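Side-chain contacts in hydrogenase 2 maturation peptidase (Thaumarchaeota archaeon SCGC AB-539-E09, PDB 5TTX), which probably trims the C-terminal end of the large subunit precursor of a nickel-iron hydrogenase during maturation, as do related hydrogenase maturation proteases: residues D43-G48 and A55-D60; G16-G21 and F25-V30. All coordinates share one frame; numbering follows the deposited sequence.

Contact 1: residues D43-G48 and A55-D60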
loop_
_atom_site.group_PDB
_atom_site.type_symbol
_atom_site.label_atom_id
_atom_site.label_comp_id
_atom_site.label_asym_id
_atom_site.label_seq_id
_atom_site.Cartn_x
_atom_site.Cartn_y
_atom_site.Cartn_z
ATOM N N ASP A 43 -13.138 -32.418 25.468
ATOM C CA ASP A 43 -14.505 -32.540 24.963
ATOM C C ASP A 43 -14.519 -33.604 23.873
ATOM O O ASP A 43 -13.983 -33.383 22.783
ATOM C CB ASP A 43 -15.025 -31.227 24.386
ATOM C CG ASP A 43 -15.529 -30.295 25.425
ATOM O OD1 ASP A 43 -16.083 -29.256 25.015
ATOM O OD2 ASP A 43 -15.358 -30.576 26.640
ATOM N N ALA A 44 -15.121 -34.753 24.164
ATOM C CA ALA A 44 -15.396 -35.777 23.156
ATOM C C ALA A 44 -16.793 -35.506 22.617
ATOM O O ALA A 44 -17.770 -35.683 23.333
ATOM C CB ALA A 44 -15.306 -37.177 23.756
ATOM N N ARG A 45 -16.895 -35.046 21.373
ATOM C CA ARG A 45 -18.157 -34.528 20.860
ATOM C C ARG A 45 -18.557 -35.279 19.597
ATOM O O ARG A 45 -17.753 -35.434 18.663
ATOM C CB ARG A 45 -18.067 -33.014 20.594
ATOM C CG ARG A 45 -18.649 -32.165 21.741
ATOM C CD ARG A 45 -18.438 -30.648 21.572
ATOM N NE ARG A 45 -19.033 -30.100 20.345
ATOM C CZ ARG A 45 -18.753 -28.894 19.850
ATOM N NH1 ARG A 45 -19.337 -28.469 18.733
ATOM N NH2 ARG A 45 -17.883 -28.106 20.469
ATOM N N ASP A 46 -19.797 -35.740 19.579
ATOM C CA ASP A 46 -20.366 -36.454 18.437
ATOM C C ASP A 46 -20.921 -35.411 17.471
ATOM O O ASP A 46 -22.033 -34.907 17.644
ATOM C CB ASP A 46 -21.432 -37.428 18.929
ATOM C CG ASP A 46 -22.207 -38.086 17.806
ATOM O OD1 ASP A 46 -21.846 -37.932 16.616
ATOM O OD2 ASP A 46 -23.191 -38.776 18.131
ATOM N N ILE A 47 -20.136 -35.079 16.453
ATOM C CA ILE A 47 -20.535 -34.072 15.474
ATOM C C ILE A 47 -21.496 -34.645 14.431
ATOM O O ILE A 47 -22.281 -33.892 13.830
ATOM C CB ILE A 47 -19.246 -33.500 14.860
ATOM C CG1 ILE A 47 -18.394 -32.879 15.972
ATOM C CG2 ILE A 47 -19.519 -32.477 13.779
ATOM C CD1 ILE A 47 -19.017 -31.661 16.615
ATOM N N GLY A 48 -21.463 -35.961 14.209
ATOM C CA GLY A 48 -22.361 -36.567 13.243
ATOM C C GLY A 48 -22.131 -36.019 11.846
ATOM O O GLY A 48 -21.000 -35.961 11.353
ATOM N N ALA A 55 -16.098 -20.047 14.347
ATOM C CA ALA A 55 -16.299 -18.931 15.267
ATOM C C ALA A 55 -17.154 -19.360 16.463
ATOM O O ALA A 55 -18.154 -20.073 16.316
ATOM C CB ALA A 55 -16.947 -17.751 14.539
ATOM N N THR A 56 -16.732 -18.938 17.660
ATOM C CA THR A 56 -17.422 -19.162 18.933
ATOM C C THR A 56 -17.523 -20.637 19.323
ATOM O O THR A 56 -18.297 -20.978 20.228
ATOM C CB THR A 56 -18.836 -18.552 18.941
ATOM O OG1 THR A 56 -19.693 -19.317 18.081
ATOM C CG2 THR A 56 -18.818 -17.095 18.483
ATOM N N ASP A 57 -16.778 -21.526 18.669
ATOM C CA ASP A 57 -16.856 -22.944 19.008
ATOM C C ASP A 57 -15.501 -23.604 18.800
ATOM O O ASP A 57 -14.760 -23.811 19.760
ATOM C CB ASP A 57 -17.943 -23.652 18.182
ATOM C CG ASP A 57 -18.190 -25.088 18.630
ATOM O OD1 ASP A 57 -17.667 -25.479 19.686
ATOM O OD2 ASP A 57 -18.907 -25.838 17.924
ATOM N N LEU A 58 -15.153 -23.914 17.552
ATOM C CA LEU A 58 -13.903 -24.630 17.293
ATOM C C LEU A 58 -12.687 -23.812 17.724
ATOM O O LEU A 58 -11.708 -24.360 18.252
ATOM C CB LEU A 58 -13.820 -24.998 15.814
ATOM C CG LEU A 58 -12.727 -25.959 15.375
ATOM C CD1 LEU A 58 -12.738 -27.244 16.185
ATOM C CD2 LEU A 58 -12.948 -26.263 13.929
ATOM N N GLU A 59 -12.740 -22.495 17.543
ATOM C CA GLU A 59 -11.602 -21.661 17.899
ATOM C C GLU A 59 -11.325 -21.641 19.400
ATOM O O GLU A 59 -10.231 -21.235 19.804
ATOM C CB GLU A 59 -11.822 -20.235 17.391
ATOM C CG GLU A 59 -12.848 -19.456 18.171
ATOM C CD GLU A 59 -13.053 -18.060 17.609
ATOM O OE1 GLU A 59 -12.207 -17.606 16.801
ATOM O OE2 GLU A 59 -14.058 -17.413 17.972
ATOM N N ASP A 60 -12.259 -22.082 20.235
ATOM C CA ASP A 60 -11.985 -22.097 21.665
ATOM C C ASP A 60 -11.179 -23.306 22.111
ATOM O O ASP A 60 -10.895 -23.424 23.302
ATOM C CB ASP A 60 -13.292 -22.028 22.449
ATOM C CG ASP A 60 -14.085 -20.767 22.143
ATOM O OD1 ASP A 60 -13.464 -19.758 21.719
ATOM O OD2 ASP A 60 -15.326 -20.789 22.319
#
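Arg45 and Asp57 meet head-on, guanidinium against carboxylate, in a two-pronged end-on salt bridge. NH1 of Arg45 donates to OD2 of Asp57 over 2.8 Å, and NH2 of Arg45 reaches OD1 of Asp57 at 2.7 Å. Both bonds are nearly straight, with an N-H...O angle of 171° for NH1 to OD2, and each oxygen uses its syn lone pair, the one on the side of its sister oxygen. The guanidinium and carboxylate planes are 7° apart, and Asp57 CG lies in the guanidinium plane, at its edge. On the aspartate side, CG stands anti to the backbone N (chi1 -172°), which carries the carboxylate toward the strand although the bond from CA to CB does not point there. The arginine chain bends once, at chi3, to present its end. Strand 42-48 lies at one edge of the mixed sheet within the chain, parallel to strand 10-15 in the alpha/beta fold of the hydrogenase maturation proteases, and the ion pair joins it to the short helix 54-58. A leucine in place of Arg45 would probably leave the Asp57 carboxylate without its charged mate and Tyr61 OH without one of its partners. Ile52 touches both members of the ion pair. Tyr61 OH also bonds to Arg45 NH2 and to Asp43 OD1, adding a further hold on the guanidinium.

Contact 2: residues G16-G21 and F25-V30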
loop_
_atom_site.group_PDB
_atom_site.type_symbol
_atom_site.label_atom_id
_atom_site.label_comp_id
_atom_site.label_asym_id
_atom_site.label_seq_id
_atom_site.Cartn_x
_atom_site.Cartn_y
_atom_site.Cartn_z
ATOM N N GLY A 16 -19.452 -38.362 11.072
ATOM C CA GLY A 16 -20.028 -39.328 10.152
ATOM C C GLY A 16 -21.483 -39.586 10.496
ATOM O O GLY A 16 -22.033 -39.040 11.445
ATOM N N ASN A 17 -22.093 -40.456 9.706
ATOM C CA ASN A 17 -23.519 -40.764 9.804
ATOM C C ASN A 17 -23.708 -42.144 10.441
ATOM O O ASN A 17 -23.428 -43.164 9.799
ATOM C CB ASN A 17 -24.144 -40.728 8.420
ATOM C CG ASN A 17 -25.669 -40.781 8.453
ATOM O OD1 ASN A 17 -26.289 -41.212 9.431
ATOM N ND2 ASN A 17 -26.278 -40.342 7.364
ATOM N N ARG A 18 -24.220 -42.168 11.682
ATOM C CA ARG A 18 -24.491 -43.414 12.414
ATOM C C ARG A 18 -25.425 -44.365 11.683
ATOM O O ARG A 18 -25.429 -45.557 11.999
ATOM C CB ARG A 18 -25.132 -43.128 13.771
ATOM C CG ARG A 18 -24.169 -42.697 14.837
ATOM C CD ARG A 18 -24.907 -42.311 16.076
ATOM N NE ARG A 18 -24.053 -41.566 17.017
ATOM C CZ ARG A 18 -23.315 -42.149 17.961
ATOM N NH1 ARG A 18 -23.313 -43.475 18.087
ATOM N NH2 ARG A 18 -22.597 -41.415 18.803
ATOM N N LEU A 19 -26.251 -43.866 10.764
ATOM C CA LEU A 19 -27.202 -44.688 10.034
ATOM C C LEU A 19 -26.597 -45.329 8.793
ATOM O O LEU A 19 -27.301 -46.057 8.072
ATOM C CB LEU A 19 -28.399 -43.843 9.612
ATOM C CG LEU A 19 -28.984 -42.965 10.703
ATOM C CD1 LEU A 19 -30.143 -42.180 10.126
ATOM C CD2 LEU A 19 -29.461 -43.838 11.859
HETATM N N MSE A 20 -25.327 -45.058 8.516
HETATM C CA MSE A 20 -24.687 -45.565 7.312
HETATM C C MSE A 20 -23.550 -46.503 7.670
HETATM O O MSE A 20 -22.428 -46.345 7.194
HETATM C CB MSE A 20 -24.179 -44.411 6.444
HETATM C CG MSE A 20 -25.285 -43.496 6.019
HETATM SE SE MSE A 20 -26.466 -44.292 4.656
HETATM C CE MSE A 20 -27.430 -42.640 4.142
ATOM N N GLY A 21 -23.844 -47.465 8.525
ATOM C CA GLY A 21 -22.901 -48.548 8.733
ATOM C C GLY A 21 -21.594 -48.052 9.299
ATOM O O GLY A 21 -21.549 -47.405 10.349
ATOM N N PHE A 25 -18.089 -44.892 12.432
ATOM C CA PHE A 25 -16.836 -45.068 13.177
ATOM C C PHE A 25 -16.554 -43.906 14.138
ATOM O O PHE A 25 -16.330 -44.117 15.336
ATOM C CB PHE A 25 -15.678 -45.239 12.191
ATOM C CG PHE A 25 -14.309 -45.021 12.796
ATOM C CD1 PHE A 25 -13.602 -43.824 12.576
ATOM C CD2 PHE A 25 -13.712 -46.016 13.562
ATOM C CE1 PHE A 25 -12.316 -43.637 13.129
ATOM C CE2 PHE A 25 -12.432 -45.835 14.118
ATOM C CZ PHE A 25 -11.735 -44.676 13.905
ATOM N N GLY A 26 -16.543 -42.669 13.632
ATOM C CA GLY A 26 -16.163 -41.528 14.449
ATOM C C GLY A 26 -17.055 -41.322 15.666
ATOM O O GLY A 26 -16.578 -41.249 16.802
ATOM N N PRO A 27 -18.369 -41.192 15.443
ATOM C CA PRO A 27 -19.295 -41.065 16.585
ATOM C C PRO A 27 -19.222 -42.227 17.546
ATOM O O PRO A 27 -19.434 -42.037 18.755
ATOM C CB PRO A 27 -20.674 -40.988 15.912
ATOM C CG PRO A 27 -20.392 -40.356 14.531
ATOM C CD PRO A 27 -19.015 -40.890 14.145
ATOM N N ARG A 28 -18.936 -43.435 17.049
ATOM C CA ARG A 28 -18.849 -44.582 17.943
ATOM C C ARG A 28 -17.569 -44.541 18.790
ATOM O O ARG A 28 -17.569 -45.038 19.919
ATOM C CB ARG A 28 -18.957 -45.878 17.138
ATOM C CG ARG A 28 -20.394 -46.202 16.636
ATOM C CD ARG A 28 -21.319 -46.717 17.763
ATOM N NE ARG A 28 -20.756 -47.924 18.337
ATOM C CZ ARG A 28 -21.057 -49.154 17.928
ATOM N NH1 ARG A 28 -21.950 -49.347 16.949
ATOM N NH2 ARG A 28 -20.460 -50.190 18.495
ATOM N N VAL A 29 -16.484 -43.946 18.281
ATOM C CA VAL A 29 -15.313 -43.720 19.124
ATOM C C VAL A 29 -15.648 -42.717 20.218
ATOM O O VAL A 29 -15.269 -42.893 21.382
ATOM C CB VAL A 29 -14.104 -43.243 18.294
ATOM C CG1 VAL A 29 -12.964 -42.787 19.253
ATOM C CG2 VAL A 29 -13.603 -44.349 17.339
ATOM N N VAL A 30 -16.377 -41.657 19.872
ATOM C CA VAL A 30 -16.805 -40.707 20.897
ATOM C C VAL A 30 -17.601 -41.416 21.988
ATOM O O VAL A 30 -17.419 -41.132 23.178
ATOM C CB VAL A 30 -17.600 -39.556 20.258
ATOM C CG1 VAL A 30 -18.237 -38.662 21.335
ATOM C CG2 VAL A 30 -16.664 -38.750 19.371
#
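Arg18 lies across Pro27 where the loop after strand 10-15 leads into helix 25-34, the first beta-to-alpha connection of this alpha/beta fold. Van der Waals contact carries the pair: the CB of Pro27 rests 3.3 Å above one face of the Arg18 guanidinium, offset toward its rim, and lies 3.5 Å from Arg18 CZ. The two side chains run past each other in opposite directions. With chi1 at -79°, Arg18 has CG anti to the carbonyl carbon, and from there the chain extends to NE, laying its end over the proline. Pro27 CG also packs 3.7 Å from the carbonyl O of Gly16, where, at a phi of 149° and psi of 180°, a CB would be jammed against the carbonyl O of the preceding residue.

The polar end of Arg18 is held from outside the two segments, NH2 making salt bridges with Asp46 and Asp31. The loop itself is shaped by a type I turn from Asn17 to Met20, a selenomethionine, and by an Asx turn, in which Leu19 N donates to Asn17 OD1 at 3.0 Å.

The two arginine chains cross at about a right angle, and the aliphatic CD of Arg28 lies 3.8 Å from Arg18 NH1.

How the contacts relate
From the N terminus, contact 2 comes first: 16-21 follows strand 10-15 and is closed onto 25-30 at the start of helix 25-34 after three intervening residues. The chain then enters strand 42-48, and contact 1 closes a second short loop, six residues between 43-48 and 55-60. The two are in series, neither nested nor crossed, with centres about 16 Å apart. They nevertheless join through the strand: Gly48 O lies 2.9 Å from Gly16 N, a probable hydrogen bond, and Arg45 O packs on Val30 CG2. Strand 42-48 is thereby tied to helix 25-34 and its preceding loop by contact 2's residues, and to helix 54-58 by contact 1.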